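Local coordinates for protein Exo-beta-1,4-mannosidase (Rhizomucor miehei, PDB 4LYP) that probably hydrolyses beta-1,4-linked mannosides from the non-reducing end as a secreted family 5 glycoside hydrolase with a TIM-barrel fold and transglycosylation activity, at residues 315-318 / 319-322. Residues are numbered along the deposited sequence; the frame is centred on the assembly and turned at random.
Sequences MHDF and LESR
Met315 to Arg322 make two turns of helix 308-329, and the amide N of each residue from Leu319 to Arg322 is bonded to the carbonyl O four places back. Among the side chains, Phe318 and Arg322 lie against each other. Arg322 CD sits over the centre of the Phe318 ring in a CH-pi contact, 4.1 Å from the centroid. Farther along, the guanidinium slants over the ring at 30° between planes, with Arg322 NE 3.4 Å from Phe318 CE1. The bend at chi2 (54°) folds the arginine back over the ring. Arg322 NH1 donates to Ser321 OG, 2.9 Å away and in the guanidinium plane, which together with the bond from NE to Ser269 O helps to hold the group's orientation. Ser321 OG in turn donates to Asp317 O at 2.9 Å, with OG placed between the backbone N and the carbonyl carbon (chi1 60°), so this carbonyl takes both Ser321 OG and Ser321 N, which come from opposite faces of its plane. On the outer side of the helix, His316 ND1 donates to Asp317 OD1 (3.1 Å) almost exactly in the ring plane. In the conformer modelled here the Glu320 carboxylate lies beside that of Asp317, a like-charge contact that is doubtful because the residue has a second conformer. On the inner side, Met315 SD packs against Leu319 CG at 3.8 Å. That face lies against the barrel: Met315 and Phe318 touch Cys292 of strand 288-292, and Met315 and Leu319 reach Met335 of strand 333-338. Helix 362-380 flanks it, with Gln374 bonded to His316 O and Ile375 against Leu319.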
loop_
_atom_site.group_PDB
_atom_site.type_symbol
_atom_site.label_atom_id
_atom_site.label_comp_id
_atom_site.label_asym_id
_atom_site.label_seq_id
_atom_site.Cartn_x
_atom_site.Cartn_y
_atom_site.Cartn_z
ATOM N N MET A 315 13.755 10.850 8.349
ATOM C CA MET A 315 13.755 9.778 7.331
ATOM C C MET A 315 15.074 9.030 7.387
ATOM O O MET A 315 15.091 7.802 7.341
ATOM C CB MET A 315 13.488 10.372 5.958
ATOM C CG MET A 315 13.769 9.384 4.816
ATOM S SD MET A 315 12.631 7.917 4.811
ATOM C CE MET A 315 11.182 8.617 3.984
ATOM N N HIS A 316 16.199 9.731 7.448
ATOM C CA HIS A 316 17.455 9.052 7.512
ATOM C C HIS A 316 17.543 8.084 8.697
ATOM O O HIS A 316 17.979 6.922 8.539
ATOM C CB HIS A 316 18.579 10.119 7.657
ATOM C CG HIS A 316 19.915 9.528 7.809
ATOM N ND1 HIS A 316 20.428 9.161 9.017
ATOM C CD2 HIS A 316 20.831 9.185 6.849
ATOM C CE1 HIS A 316 21.677 8.657 8.832
ATOM N NE2 HIS A 316 21.903 8.620 7.498
ATOM N N ASP A 317 17.167 8.590 9.881
ATOM C CA ASP A 317 17.280 7.752 11.076
ATOM C C ASP A 317 16.244 6.624 11.044
ATOM O O ASP A 317 16.525 5.566 11.600
ATOM C CB ASP A 317 17.112 8.625 12.356
ATOM C CG ASP A 317 18.245 9.651 12.551
ATOM O OD1 ASP A 317 19.215 9.601 11.812
ATOM O OD2 ASP A 317 18.034 10.502 13.410
ATOM N N PHE A 318 15.081 6.835 10.443
ATOM C CA PHE A 318 14.024 5.830 10.328
ATOM C C PHE A 318 14.523 4.673 9.451
ATOM O O PHE A 318 14.407 3.515 9.794
ATOM C CB PHE A 318 12.820 6.517 9.711
ATOM C CG PHE A 318 11.588 5.647 9.669
ATOM C CD1 PHE A 318 10.737 5.581 10.755
ATOM C CD2 PHE A 318 11.260 4.953 8.521
ATOM C CE1 PHE A 318 9.556 4.826 10.723
ATOM C CE2 PHE A 318 10.096 4.203 8.495
ATOM C CZ PHE A 318 9.255 4.122 9.578
ATOM N N LEU A 319 15.150 4.988 8.307
ATOM C CA LEU A 319 15.661 3.928 7.445
ATOM C C LEU A 319 16.753 3.138 8.152
ATOM O O LEU A 319 16.775 1.896 8.076
ATOM C CB LEU A 319 16.206 4.538 6.120
ATOM C CG LEU A 319 15.118 5.025 5.197
ATOM C CD1 LEU A 319 15.788 5.792 4.021
ATOM C CD2 LEU A 319 14.322 3.895 4.603
ATOM N N GLU A 320 17.688 3.844 8.839
ATOM C CA GLU A 320 18.785 3.181 9.537
ATOM C C GLU A 320 18.247 2.214 10.594
ATOM O O GLU A 320 18.655 1.057 10.726
ATOM C CB GLU A 320 19.611 4.289 10.234
ATOM C CG GLU A 320 19.843 4.166 11.729
ATOM C CD GLU A 320 19.776 5.512 12.541
ATOM O OE1 GLU A 320 20.703 6.453 12.324
ATOM O OE2 GLU A 320 18.806 5.554 13.442
ATOM N N SER A 321 17.358 2.735 11.452
ATOM C CA SER A 321 16.883 1.959 12.610
ATOM C C SER A 321 16.038 0.784 12.145
ATOM O O SER A 321 16.171 -0.351 12.631
ATOM C CB SER A 321 16.197 2.835 13.620
ATOM O OG SER A 321 15.062 3.482 13.028
ATOM N N ARG A 322 15.143 0.993 11.153
ATOM C CA ARG A 322 14.258 -0.080 10.712
ATOM C C ARG A 322 15.070 -1.164 9.958
ATOM O O ARG A 322 14.775 -2.365 10.071
ATOM C CB ARG A 322 13.079 0.444 9.867
ATOM C CG ARG A 322 11.905 0.906 10.744
ATOM C CD ARG A 322 12.277 1.931 11.806
ATOM N NE ARG A 322 11.111 2.409 12.520
ATOM C CZ ARG A 322 11.161 3.263 13.538
ATOM N NH1 ARG A 322 12.351 3.709 13.912
ATOM N NH2 ARG A 322 10.034 3.650 14.137
#